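Local coordinates for protein SusD homolog (Bacteroides thetaiotaomicron, PDB 3EHM) that probably binds mucin O-glycans at the cell surface as a SusD-like lipoprotein, helping a gut symbiont take up host sugars, at residues Val201-Ser206 with Gly237-Ile242; Asp285-Ala290 with Gln377-Ser382; Thr347-Ala352 with Thr366-Gly371; Pro418-Tyr423 with Leu434-Thr439. One frame throughout, in Å; residues are numbered along the deposited sequence.

Interaction 1. Residues Val201-Ser206 with Gly237-Ile242; sequences VKLANS and GVIEDI
S206 and N205, on helix 197-215 of the SusD-like helical fold, hold the extended loop 237-242 by its backbone. The amide of I239 donates to S206 OG (2.9 Å, N-H...O 161°), and that hydroxyl donates in turn to K202 O one turn back, at 2.6 Å. With OG beside its own backbone N (chi1 -60°), the serine can take both partners. K202 O also takes the helix bond from S206 N, the two donors coming from opposite faces of its plane. N205 ND2 donates to G237 O at 3.1 Å, the oxygen lying nearly in the amide plane of the asparagine while the donor stands above the carbonyl plane. The same amide also bonds N235 O, so one side chain grips the loop at two carbonyls. K202 CA adds a CA-H...O contact to G237 O.

Around these bonds, V238 CG1 lies against N205 CB at 3.7 Å, and I239 runs alongside L203, both pointing the same way. In the outer layer, Y193 touches L203 and I239. The extended K202 chain passes G237 and V238 to two waters, both weakly bound by NZ; one of them donates to V238 O at 2.7 Å.

Interaction 2. Residues Asp285-Ala290 with Gln377-Ser382; sequences DPRLSA and QEQGVS
Q379 and V381, in the turn leaving helix 364-378, meet the start of helix 287-291 through a small apolar contact between parts of the SusD-like fold 87 residues apart in sequence. The exit is a Schellman motif with G380 at positive phi. Just before it, chi1 (-51°) sets Q379 CG beside the aliphatic part of R287, 4.1 Å from its CG, and the bend at chi2 turns the amide aside; the two side chains cross at about a right angle, and Q379 O lies near A290 CB. After the glycine, V381 spreads its two methyls over the helix start. CG1 approaches P286 O (3.5 Å) and A290 CB, while CG2 touches both P286 CG and R287 CG, 4.0 Å from each. At S382 the backbone O comes 3.7 Å from P286 CG.

D285 holds the R287 guanidinium side-on: NE bonds OD1 and NH2 bonds OD2, the carboxylate carbon lying in the guanidinium plane at its edge. Replacing R287 with an alanine would probably leave D285 without its salt-bridge mate and open a gap beside V381 CG2 and Q379 CG. D285 OD1, approached on its anti side, also accepts R287 N at 3.0 Å, a capping bond.

Interaction 3. Residues Thr347-Ala352 with Thr366-Gly371; sequences TYFLKA and TFYEQG
Two neighbouring helices of the TPR-like SusD fold, 344-356 and 364-378, form an antiparallel helical hairpin here. Their short segments run 7.7 Å apart between axes, at 162° between N-to-C directions. Y348 with G371 and A352 with F367 are the close backbone pairings, and the packing is made by aromatic faces and small residues rather than by hydrogen bonds.

At one end, Y348 CB rests on G371 CA (3.5 Å). A side chain at G371 would run into Y348 CB and the F349 ring, so the bare glycine lets the helices come this near. G371 CA also lies over one face of F349, off centre, while the rim of that ring at CE1 reaches Y368 CD1 and comes 3.6 Å from Y368 O. Q370, its CG anti to the backbone N, runs alongside Y348 and sets CG over the ring face, 3.8 Å from the centroid; its amide plane is turned 74° from the ring. The phenol beyond is anchored through OH to E240 O.

Toward the other end, F367 inserts beside A352, with their CB atoms 3.8 Å apart. K351 crosses the phenyl ring at about a right angle and places CB over its face, close to the ring normal and 4.0 Å from the centroid. Bent at chi3 (68°), the lysine then brings its outer chain back to the ring, where CE lies 3.6 Å from F367 CE1.

Interaction 4. Residues Pro418-Tyr423 with Leu434-Thr439; sequences PKWDDY and LQKIIT
The chain from K419 to D422 folds into a type I beta turn, closed by D422 N to K419 O at 3.2 Å, and presents its carbonyls to K436 of helix 429-445. K436 runs straight out from the helix until a bend at chi4 (-66°) brings NZ between the two ends of the turn. There it donates to K419 O and to D422 O, both at 2.8 Å. Neither bond is in plane: the ammonium is tilted 35° from the carbonyl plane of K419 and 20° from that of D422. On K419 O, the lysine and the turn's own N-H arrive from opposite faces. NZ further bonds T416 OG1 and S417 O, so the buried ammonium is held by oxygens of the preceding loop as well.

The outer part of the lysine chain lies against the turn and Y423, and Y368 of helix 364-378 touches the side chain too. K436 CE comes 3.4 Å from W420 O and 4.0 Å from Y423 CE2, the tyrosine crossing the chain at about a right angle. W420 swings its indole toward the helix and meets I437 CG1 at its edge, 4.0 Å from CZ3. Y423 OH stands above one indole face, off centre, and is bonded to Q433.

A methionine in place of K436 would probably leave K419 O and D422 O without their shared donor, freeing the turn to shift. The contact is thus a type I beta turn whose carbonyls accept from a buried helix lysine, joining the loop before helix 429-445 to that helix in the SusD-like fold.

Interactions 1, 3 and 4 form a continuous row, with interaction 3 touching both others. Its centre lies 14 Å from that of interaction 1, where T347 OG1 meets I239 O at 2.6 Å and T347 CG2 packs on V238 CG2. On the other flank interaction 4 is 12 Å away between centres: Y368 OH reaches P418 O at 2.6 Å, and the rings of Y368 and W420 meet with planes at about 50°. Interactions 1 and 4 do not touch. Interaction 2 shares helix 364-378 with interaction 3, whose segments are nested within its sequence span, and touches interaction 1 through I242 CD1 on Q377 and E378. No glycan is present among these contacts to mark a binding site.

Interaction 1. Residues Val201-Ser206 with Gly237-Ile242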
loop_
_atom_site.group_PDB
_atom_site.type_symbol
_atom_site.label_atom_id
_atom_site.label_comp_id
_atom_site.label_asym_id
_atom_site.label_seq_id
_atom_site.Cartn_x
_atom_site.Cartn_y
_atom_site.Cartn_z
ATOM N N VAL A 201 -9.239 -15.404 -10.077
ATOM C CA VAL A 201 -8.975 -16.418 -9.065
ATOM C C VAL A 201 -7.549 -16.252 -8.550
ATOM O O VAL A 201 -7.301 -16.319 -7.348
ATOM C CB VAL A 201 -9.155 -17.843 -9.638
ATOM C CG1 VAL A 201 -8.593 -18.871 -8.669
ATOM C CG2 VAL A 201 -10.640 -18.116 -9.890
ATOM N N LYS A 202 -6.610 -16.028 -9.462
ATOM C CA LYS A 202 -5.221 -15.843 -9.068
ATOM C C LYS A 202 -5.095 -14.625 -8.164
ATOM O O LYS A 202 -4.347 -14.646 -7.191
ATOM C CB LYS A 202 -4.334 -15.674 -10.301
ATOM C CG LYS A 202 -4.238 -16.934 -11.152
ATOM C CD LYS A 202 -3.281 -16.740 -12.309
ATOM C CE LYS A 202 -3.089 -18.038 -13.072
ATOM N NZ LYS A 202 -2.031 -17.893 -14.105
ATOM N N LEU A 203 -5.829 -13.563 -8.482
ATOM C CA LEU A 203 -5.779 -12.362 -7.661
ATOM C C LEU A 203 -6.319 -12.678 -6.274
ATOM O O LEU A 203 -5.753 -12.249 -5.271
ATOM C CB LEU A 203 -6.592 -11.232 -8.300
ATOM C CG LEU A 203 -6.819 -9.995 -7.421
ATOM C CD1 LEU A 203 -5.478 -9.422 -6.959
ATOM C CD2 LEU A 203 -7.606 -8.957 -8.202
ATOM N N ALA A 204 -7.406 -13.445 -6.220
ATOM C CA ALA A 204 -8.010 -13.823 -4.944
ATOM C C ALA A 204 -7.052 -14.639 -4.078
ATOM O O ALA A 204 -6.947 -14.413 -2.871
ATOM C CB ALA A 204 -9.301 -14.620 -5.184
ATOM N N ASN A 205 -6.365 -15.602 -4.690
ATOM C CA ASN A 205 -5.420 -16.437 -3.957
ATOM C C ASN A 205 -4.178 -15.649 -3.555
ATOM O O ASN A 205 -3.547 -15.947 -2.544
ATOM C CB ASN A 205 -4.988 -17.647 -4.792
ATOM C CG ASN A 205 -6.069 -18.697 -4.909
ATOM O OD1 ASN A 205 -6.810 -18.958 -3.959
ATOM N ND2 ASN A 205 -6.150 -19.327 -6.076
ATOM N N SER A 206 -3.820 -14.653 -4.358
ATOM C CA SER A 206 -2.652 -13.832 -4.061
ATOM C C SER A 206 -2.963 -12.971 -2.843
ATOM O O SER A 206 -2.106 -12.750 -1.981
ATOM C CB SER A 206 -2.307 -12.949 -5.263
ATOM O OG SER A 206 -2.030 -13.745 -6.405
ATOM N N GLY A 237 -3.949 -21.204 -8.477
ATOM C CA GLY A 237 -2.646 -20.559 -8.479
ATOM C C GLY A 237 -2.693 -19.092 -8.089
ATOM O O GLY A 237 -3.767 -18.532 -7.886
ATOM N N VAL A 238 -1.519 -18.475 -7.975
ATOM C CA VAL A 238 -1.407 -17.064 -7.616
ATOM C C VAL A 238 -0.762 -16.290 -8.764
ATOM O O VAL A 238 -0.417 -16.875 -9.791
ATOM C CB VAL A 238 -0.546 -16.874 -6.345
ATOM C CG1 VAL A 238 -1.284 -17.421 -5.131
ATOM C CG2 VAL A 238 0.795 -17.581 -6.514
ATOM N N ILE A 239 -0.605 -14.980 -8.590
ATOM C CA ILE A 239 -0.000 -14.145 -9.624
ATOM C C ILE A 239 1.518 -14.321 -9.600
ATOM O O ILE A 239 2.194 -13.825 -8.699
ATOM C CB ILE A 239 -0.361 -12.656 -9.410
ATOM C CG1 ILE A 239 -1.878 -12.469 -9.549
ATOM C CG2 ILE A 239 0.356 -11.789 -10.435
ATOM C CD1 ILE A 239 -2.371 -11.074 -9.213
ATOM N N GLU A 240 2.046 -15.037 -10.589
ATOM C CA GLU A 240 3.485 -15.290 -10.662
ATOM C C GLU A 240 4.105 -14.743 -11.940
ATOM O O GLU A 240 5.328 -14.734 -12.091
ATOM C CB GLU A 240 3.766 -16.790 -10.603
ATOM C CG GLU A 240 3.092 -17.526 -9.473
ATOM C CD GLU A 240 3.405 -19.009 -9.505
ATOM O OE1 GLU A 240 3.250 -19.624 -10.583
ATOM O OE2 GLU A 240 3.803 -19.561 -8.458
ATOM N N ASP A 241 3.257 -14.297 -12.857
ATOM C CA ASP A 241 3.716 -13.765 -14.130
ATOM C C ASP A 241 3.213 -12.336 -14.260
ATOM O O ASP A 241 2.129 -12.011 -13.784
ATOM C CB ASP A 241 3.166 -14.629 -15.268
ATOM C CG ASP A 241 3.493 -16.102 -15.086
ATOM O OD1 ASP A 241 4.664 -16.483 -15.297
ATOM O OD2 ASP A 241 2.584 -16.876 -14.715
ATOM N N ILE A 242 3.997 -11.476 -14.898
ATOM C CA ILE A 242 3.587 -10.086 -15.052
ATOM C C ILE A 242 2.260 -9.992 -15.806
ATOM O O ILE A 242 1.451 -9.094 -15.560
ATOM C CB ILE A 242 4.677 -9.272 -15.784
ATOM C CG1 ILE A 242 5.966 -9.273 -14.949
ATOM C CG2 ILE A 242 4.201 -7.843 -16.012
ATOM C CD1 ILE A 242 7.156 -8.620 -15.636
HETATM O O HOH W 1 0.649 -16.008 -12.935
HETATM O O HOH W 2 -0.235 -18.828 -11.652
#

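Interaction 2. Residues Asp285-Ala290 with Gln377-Ser382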
loop_
_atom_site.group_PDB
_atom_site.type_symbol
_atom_site.label_atom_id
_atom_site.label_comp_id
_atom_site.label_asym_id
_atom_site.label_seq_id
_atom_site.Cartn_x
_atom_site.Cartn_y
_atom_site.Cartn_z
ATOM N N ASP A 285 20.541 1.233 -7.423
ATOM C CA ASP A 285 19.341 0.658 -8.024
ATOM C C ASP A 285 18.930 1.340 -9.327
ATOM O O ASP A 285 18.653 2.541 -9.346
ATOM C CB ASP A 285 18.189 0.774 -7.021
ATOM C CG ASP A 285 17.139 -0.303 -7.196
ATOM O OD1 ASP A 285 16.711 -0.560 -8.343
ATOM O OD2 ASP A 285 16.735 -0.884 -6.172
ATOM N N PRO A 286 18.874 0.579 -10.435
ATOM C CA PRO A 286 18.480 1.156 -11.724
ATOM C C PRO A 286 17.011 1.599 -11.732
ATOM O O PRO A 286 16.551 2.251 -12.670
ATOM C CB PRO A 286 18.746 0.018 -12.702
ATOM C CG PRO A 286 18.450 -1.198 -11.870
ATOM C CD PRO A 286 19.142 -0.865 -10.568
ATOM N N ARG A 287 16.274 1.239 -10.688
ATOM C CA ARG A 287 14.873 1.624 -10.601
ATOM C C ARG A 287 14.731 3.089 -10.209
ATOM O O ARG A 287 13.656 3.669 -10.335
ATOM C CB ARG A 287 14.125 0.724 -9.606
ATOM C CG ARG A 287 13.819 -0.657 -10.177
ATOM C CD ARG A 287 13.286 -1.627 -9.126
ATOM N NE ARG A 287 14.266 -1.882 -8.076
ATOM C CZ ARG A 287 14.120 -2.797 -7.125
ATOM N NH1 ARG A 287 13.027 -3.554 -7.088
ATOM N NH2 ARG A 287 15.066 -2.960 -6.215
ATOM N N LEU A 288 15.819 3.692 -9.737
ATOM C CA LEU A 288 15.787 5.100 -9.356
ATOM C C LEU A 288 15.333 5.936 -10.552
ATOM O O LEU A 288 14.422 6.763 -10.443
ATOM C CB LEU A 288 17.175 5.565 -8.903
ATOM C CG LEU A 288 17.334 7.054 -8.577
ATOM C CD1 LEU A 288 16.308 7.480 -7.528
ATOM C CD2 LEU A 288 18.742 7.310 -8.076
ATOM N N SER A 289 15.968 5.700 -11.695
ATOM C CA SER A 289 15.654 6.421 -12.927
ATOM C C SER A 289 14.294 6.041 -13.499
ATOM O O SER A 289 13.658 6.835 -14.193
ATOM C CB SER A 289 16.734 6.155 -13.977
ATOM O OG SER A 289 16.469 6.889 -15.157
ATOM N N ALA A 290 13.849 4.824 -13.214
ATOM C CA ALA A 290 12.560 4.365 -13.711
ATOM C C ALA A 290 11.415 4.983 -12.917
ATOM O O ALA A 290 10.348 5.254 -13.465
ATOM C CB ALA A 290 12.479 2.849 -13.636
ATOM N N GLN A 377 12.065 -6.615 -14.254
ATOM C CA GLN A 377 11.350 -6.826 -15.500
ATOM C C GLN A 377 10.102 -5.953 -15.532
ATOM O O GLN A 377 9.782 -5.356 -16.557
ATOM C CB GLN A 377 10.972 -8.297 -15.652
ATOM C CG GLN A 377 12.161 -9.214 -15.908
ATOM C CD GLN A 377 11.750 -10.667 -16.045
ATOM O OE1 GLN A 377 10.841 -10.996 -16.803
ATOM N NE2 GLN A 377 12.423 -11.546 -15.315
ATOM N N GLU A 378 9.404 -5.868 -14.404
ATOM C CA GLU A 378 8.200 -5.048 -14.325
ATOM C C GLU A 378 8.536 -3.593 -14.650
ATOM O O GLU A 378 7.770 -2.905 -15.325
ATOM C CB GLU A 378 7.582 -5.133 -12.918
ATOM C CG GLU A 378 7.163 -6.536 -12.517
ATOM C CD GLU A 378 6.616 -6.635 -11.098
ATOM O OE1 GLU A 378 7.055 -5.877 -10.208
ATOM O OE2 GLU A 378 5.756 -7.500 -10.866
ATOM N N GLN A 379 9.694 -3.134 -14.181
ATOM C CA GLN A 379 10.118 -1.755 -14.390
ATOM C C GLN A 379 10.934 -1.530 -15.661
ATOM O O GLN A 379 11.372 -0.414 -15.935
ATOM C CB GLN A 379 10.911 -1.274 -13.169
ATOM C CG GLN A 379 10.186 -1.512 -11.847
ATOM C CD GLN A 379 8.820 -0.851 -11.802
ATOM O OE1 GLN A 379 7.946 -1.250 -11.028
ATOM N NE2 GLN A 379 8.633 0.172 -12.624
ATOM N N GLY A 380 11.143 -2.592 -16.430
ATOM C CA GLY A 380 11.897 -2.473 -17.665
ATOM C C GLY A 380 13.358 -2.098 -17.505
ATOM O O GLY A 380 13.937 -1.476 -18.394
ATOM N N VAL A 381 13.964 -2.462 -16.377
ATOM C CA VAL A 381 15.372 -2.151 -16.158
ATOM C C VAL A 381 16.207 -3.421 -16.192
ATOM O O VAL A 381 15.681 -4.524 -16.049
ATOM C CB VAL A 381 15.599 -1.447 -14.809
ATOM C CG1 VAL A 381 14.987 -0.056 -14.851
ATOM C CG2 VAL A 381 14.995 -2.273 -13.685
ATOM N N SER A 382 17.511 -3.258 -16.375
ATOM C CA SER A 382 18.419 -4.394 -16.450
ATOM C C SER A 382 19.526 -4.319 -15.402
ATOM O O SER A 382 19.596 -3.364 -14.630
ATOM C CB SER A 382 19.034 -4.452 -17.849
ATOM O OG SER A 382 19.704 -3.237 -18.146
#

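Interaction 3. Residues Thr347-Ala352 with Thr366-Gly371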
loop_
_atom_site.group_PDB
_atom_site.type_symbol
_atom_site.label_atom_id
_atom_site.label_comp_id
_atom_site.label_asym_id
_atom_site.label_seq_id
_atom_site.Cartn_x
_atom_site.Cartn_y
_atom_site.Cartn_z
ATOM N N THR A 347 4.284 -11.480 -4.954
ATOM C CA THR A 347 4.070 -12.898 -4.688
ATOM C C THR A 347 5.370 -13.587 -4.277
ATOM O O THR A 347 5.399 -14.364 -3.318
ATOM C CB THR A 347 3.492 -13.606 -5.927
ATOM O OG1 THR A 347 2.198 -13.062 -6.223
ATOM C CG2 THR A 347 3.357 -15.097 -5.680
ATOM N N TYR A 348 6.452 -13.303 -4.994
ATOM C CA TYR A 348 7.722 -13.929 -4.663
ATOM C C TYR A 348 8.263 -13.510 -3.301
ATOM O O TYR A 348 8.814 -14.336 -2.577
ATOM C CB TYR A 348 8.759 -13.656 -5.756
ATOM C CG TYR A 348 8.430 -14.367 -7.047
ATOM C CD1 TYR A 348 7.654 -13.750 -8.023
ATOM C CD2 TYR A 348 8.835 -15.684 -7.260
ATOM C CE1 TYR A 348 7.284 -14.423 -9.180
ATOM C CE2 TYR A 348 8.467 -16.370 -8.417
ATOM C CZ TYR A 348 7.691 -15.731 -9.370
ATOM O OH TYR A 348 7.311 -16.401 -10.506
ATOM N N PHE A 349 8.101 -12.241 -2.937
ATOM C CA PHE A 349 8.598 -11.787 -1.639
ATOM C C PHE A 349 7.763 -12.368 -0.510
ATOM O O PHE A 349 8.269 -12.622 0.585
ATOM C CB PHE A 349 8.617 -10.261 -1.578
ATOM C CG PHE A 349 9.672 -9.642 -2.451
ATOM C CD1 PHE A 349 11.016 -9.913 -2.227
ATOM C CD2 PHE A 349 9.323 -8.813 -3.510
ATOM C CE1 PHE A 349 11.999 -9.368 -3.048
ATOM C CE2 PHE A 349 10.298 -8.264 -4.336
ATOM C CZ PHE A 349 11.640 -8.543 -4.105
ATOM N N LEU A 350 6.480 -12.577 -0.785
ATOM C CA LEU A 350 5.577 -13.172 0.190
ATOM C C LEU A 350 5.990 -14.631 0.391
ATOM O O LEU A 350 6.034 -15.120 1.517
ATOM C CB LEU A 350 4.135 -13.101 -0.313
ATOM C CG LEU A 350 3.487 -11.712 -0.262
ATOM C CD1 LEU A 350 2.158 -11.727 -1.010
ATOM C CD2 LEU A 350 3.295 -11.297 1.191
ATOM N N LYS A 351 6.292 -15.323 -0.706
ATOM C CA LYS A 351 6.717 -16.718 -0.623
ATOM C C LYS A 351 8.062 -16.806 0.102
ATOM O O LYS A 351 8.311 -17.746 0.859
ATOM C CB LYS A 351 6.827 -17.329 -2.027
ATOM C CG LYS A 351 5.480 -17.484 -2.720
ATOM C CD LYS A 351 5.594 -18.160 -4.080
ATOM C CE LYS A 351 6.012 -19.612 -3.951
ATOM N NZ LYS A 351 6.023 -20.299 -5.274
ATOM N N ALA A 352 8.919 -15.816 -0.126
ATOM C CA ALA A 352 10.229 -15.774 0.516
ATOM C C ALA A 352 10.070 -15.765 2.036
ATOM O O ALA A 352 10.714 -16.544 2.750
ATOM C CB ALA A 352 10.989 -14.531 0.062
ATOM N N THR A 366 16.019 -18.118 -3.012
ATOM C CA THR A 366 15.552 -18.302 -4.382
ATOM C C THR A 366 14.349 -17.404 -4.664
ATOM O O THR A 366 14.332 -16.676 -5.656
ATOM C CB THR A 366 15.147 -19.771 -4.646
ATOM O OG1 THR A 366 16.240 -20.636 -4.313
ATOM C CG2 THR A 366 14.799 -19.968 -6.116
ATOM N N PHE A 367 13.346 -17.459 -3.792
ATOM C CA PHE A 367 12.152 -16.637 -3.958
ATOM C C PHE A 367 12.532 -15.162 -3.903
ATOM O O PHE A 367 12.010 -14.348 -4.664
ATOM C CB PHE A 367 11.122 -16.939 -2.861
ATOM C CG PHE A 367 10.553 -18.331 -2.920
ATOM C CD1 PHE A 367 10.087 -18.857 -4.121
ATOM C CD2 PHE A 367 10.478 -19.114 -1.776
ATOM C CE1 PHE A 367 9.551 -20.143 -4.180
ATOM C CE2 PHE A 367 9.943 -20.402 -1.823
ATOM C CZ PHE A 367 9.479 -20.916 -3.029
ATOM N N TYR A 368 13.443 -14.830 -2.993
ATOM C CA TYR A 368 13.917 -13.459 -2.818
ATOM C C TYR A 368 14.532 -12.918 -4.100
ATOM O O TYR A 368 14.157 -11.850 -4.584
ATOM C CB TYR A 368 14.962 -13.415 -1.704
ATOM C CG TYR A 368 15.683 -12.093 -1.542
ATOM C CD1 TYR A 368 15.050 -10.986 -0.970
ATOM C CD2 TYR A 368 17.024 -11.969 -1.902
ATOM C CE1 TYR A 368 15.744 -9.794 -0.752
ATOM C CE2 TYR A 368 17.723 -10.788 -1.691
ATOM C CZ TYR A 368 17.082 -9.708 -1.114
ATOM O OH TYR A 368 17.794 -8.561 -0.879
ATOM N N GLU A 369 15.487 -13.656 -4.651
ATOM C CA GLU A 369 16.142 -13.206 -5.866
ATOM C C GLU A 369 15.212 -13.196 -7.078
ATOM O O GLU A 369 15.364 -12.360 -7.963
ATOM C CB GLU A 369 17.400 -14.046 -6.121
ATOM C CG GLU A 369 18.526 -13.697 -5.142
ATOM C CD GLU A 369 19.849 -14.374 -5.465
ATOM O OE1 GLU A 369 20.900 -13.887 -4.990
ATOM O OE2 GLU A 369 19.842 -15.391 -6.181
ATOM N N GLN A 370 14.232 -14.096 -7.120
ATOM C CA GLN A 370 13.311 -14.099 -8.253
ATOM C C GLN A 370 12.357 -12.909 -8.152
ATOM O O GLN A 370 11.917 -12.362 -9.166
ATOM C CB GLN A 370 12.515 -15.404 -8.324
ATOM C CG GLN A 370 11.566 -15.460 -9.523
ATOM C CD GLN A 370 12.269 -15.213 -10.860
ATOM O OE1 GLN A 370 11.620 -14.962 -11.876
ATOM N NE2 GLN A 370 13.598 -15.292 -10.862
ATOM N N GLY A 371 12.041 -12.513 -6.924
ATOM C CA GLY A 371 11.167 -11.372 -6.722
ATOM C C GLY A 371 11.833 -10.113 -7.245
ATOM O O GLY A 371 11.191 -9.281 -7.883
#

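Interaction 4. Residues Pro418-Tyr423 with Leu434-Thr439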
loop_
_atom_site.group_PDB
_atom_site.type_symbol
_atom_site.label_atom_id
_atom_site.label_comp_id
_atom_site.label_asym_id
_atom_site.label_seq_id
_atom_site.Cartn_x
_atom_site.Cartn_y
_atom_site.Cartn_z
ATOM N N PRO A 418 21.520 -5.460 -0.379
ATOM C CA PRO A 418 20.701 -6.298 -1.260
ATOM C C PRO A 418 21.144 -7.759 -1.304
ATOM O O PRO A 418 20.316 -8.664 -1.421
ATOM C CB PRO A 418 20.868 -5.635 -2.632
ATOM C CG PRO A 418 21.253 -4.222 -2.309
ATOM C CD PRO A 418 22.206 -4.418 -1.159
ATOM N N LYS A 419 22.451 -7.990 -1.215
ATOM C CA LYS A 419 22.978 -9.352 -1.290
ATOM C C LYS A 419 22.485 -10.227 -0.145
ATOM O O LYS A 419 22.662 -9.904 1.027
ATOM C CB LYS A 419 24.509 -9.329 -1.326
ATOM C CG LYS A 419 25.131 -10.686 -1.604
ATOM C CD LYS A 419 26.646 -10.586 -1.705
ATOM C CE LYS A 419 27.274 -11.957 -1.894
ATOM N NZ LYS A 419 28.759 -11.860 -1.881
ATOM N N TRP A 420 21.875 -11.351 -0.499
ATOM C CA TRP A 420 21.319 -12.264 0.489
ATOM C C TRP A 420 22.287 -12.734 1.576
ATOM O O TRP A 420 21.954 -12.701 2.760
ATOM C CB TRP A 420 20.711 -13.477 -0.218
ATOM C CG TRP A 420 20.068 -14.447 0.722
ATOM C CD1 TRP A 420 20.620 -15.589 1.232
ATOM C CD2 TRP A 420 18.759 -14.344 1.289
ATOM N NE1 TRP A 420 19.734 -16.203 2.082
ATOM C CE2 TRP A 420 18.583 -15.462 2.135
ATOM C CE3 TRP A 420 17.716 -13.417 1.167
ATOM C CZ2 TRP A 420 17.403 -15.679 2.854
ATOM C CZ3 TRP A 420 16.543 -13.631 1.883
ATOM C CH2 TRP A 420 16.396 -14.755 2.715
ATOM N N ASP A 421 23.481 -13.157 1.172
ATOM C CA ASP A 421 24.484 -13.668 2.104
ATOM C C ASP A 421 25.319 -12.619 2.843
ATOM O O ASP A 421 26.230 -12.975 3.594
ATOM C CB ASP A 421 25.432 -14.616 1.361
ATOM C CG ASP A 421 24.694 -15.688 0.582
ATOM O OD1 ASP A 421 23.849 -16.391 1.183
ATOM O OD2 ASP A 421 24.960 -15.834 -0.634
ATOM N N ASP A 422 25.012 -11.341 2.642
ATOM C CA ASP A 422 25.760 -10.254 3.282
ATOM C C ASP A 422 25.028 -9.738 4.524
ATOM O O ASP A 422 24.038 -9.017 4.406
ATOM C CB ASP A 422 25.959 -9.122 2.269
ATOM C CG ASP A 422 26.799 -7.985 2.810
ATOM O OD1 ASP A 422 27.909 -8.245 3.315
ATOM O OD2 ASP A 422 26.353 -6.823 2.719
ATOM N N TYR A 423 25.526 -10.087 5.710
ATOM C CA TYR A 423 24.873 -9.682 6.958
ATOM C C TYR A 423 25.562 -8.612 7.796
ATOM O O TYR A 423 26.757 -8.687 8.071
ATOM C CB TYR A 423 24.625 -10.916 7.829
ATOM C CG TYR A 423 23.826 -11.965 7.112
ATOM C CD1 TYR A 423 24.444 -13.079 6.554
ATOM C CD2 TYR A 423 22.458 -11.797 6.908
ATOM C CE1 TYR A 423 23.717 -14.000 5.799
ATOM C CE2 TYR A 423 21.728 -12.704 6.157
ATOM C CZ TYR A 423 22.359 -13.800 5.603
ATOM O OH TYR A 423 21.631 -14.673 4.824
ATOM N N LEU A 434 14.729 -11.418 6.900
ATOM C CA LEU A 434 13.380 -10.877 6.752
ATOM C C LEU A 434 13.502 -9.406 6.358
ATOM O O LEU A 434 12.768 -8.914 5.501
ATOM C CB LEU A 434 12.593 -10.980 8.062
ATOM C CG LEU A 434 11.211 -10.302 8.044
ATOM C CD1 LEU A 434 10.305 -11.003 7.037
ATOM C CD2 LEU A 434 10.587 -10.345 9.429
ATOM N N GLN A 435 14.439 -8.703 6.985
ATOM C CA GLN A 435 14.639 -7.292 6.682
ATOM C C GLN A 435 14.945 -7.093 5.196
ATOM O O GLN A 435 14.428 -6.160 4.570
ATOM C CB GLN A 435 15.771 -6.719 7.536
ATOM C CG GLN A 435 16.039 -5.240 7.294
ATOM C CD GLN A 435 17.163 -4.711 8.153
ATOM O OE1 GLN A 435 18.142 -5.408 8.402
ATOM N NE2 GLN A 435 17.038 -3.465 8.599
ATOM N N LYS A 436 15.783 -7.964 4.637
ATOM C CA LYS A 436 16.132 -7.886 3.218
ATOM C C LYS A 436 14.877 -8.118 2.373
ATOM O O LYS A 436 14.617 -7.385 1.417
ATOM C CB LYS A 436 17.192 -8.938 2.853
ATOM C CG LYS A 436 18.584 -8.694 3.450
ATOM C CD LYS A 436 19.542 -9.825 3.075
ATOM C CE LYS A 436 20.928 -9.642 3.702
ATOM N NZ LYS A 436 21.646 -8.442 3.175
ATOM N N ILE A 437 14.102 -9.139 2.733
ATOM C CA ILE A 437 12.871 -9.469 2.015
ATOM C C ILE A 437 11.886 -8.297 2.003
ATOM O O ILE A 437 11.383 -7.914 0.950
ATOM C CB ILE A 437 12.162 -10.691 2.651
ATOM C CG1 ILE A 437 13.009 -11.947 2.450
ATOM C CG2 ILE A 437 10.770 -10.879 2.029
ATOM C CD1 ILE A 437 12.509 -13.151 3.234
ATOM N N ILE A 438 11.613 -7.735 3.176
ATOM C CA ILE A 438 10.679 -6.622 3.291
ATOM C C ILE A 438 11.198 -5.344 2.636
ATOM O O ILE A 438 10.426 -4.580 2.049
ATOM C CB ILE A 438 10.348 -6.327 4.772
ATOM C CG1 ILE A 438 9.781 -7.585 5.436
ATOM C CG2 ILE A 438 9.339 -5.185 4.869
ATOM C CD1 ILE A 438 8.544 -8.155 4.746
ATOM N N THR A 439 12.503 -5.106 2.742
ATOM C CA THR A 439 13.103 -3.918 2.148
ATOM C C THR A 439 12.998 -3.984 0.624
ATOM O O THR A 439 12.667 -2.996 -0.028
ATOM C CB THR A 439 14.579 -3.779 2.566
ATOM O OG1 THR A 439 14.654 -3.584 3.986
ATOM C CG2 THR A 439 15.231 -2.597 1.865
#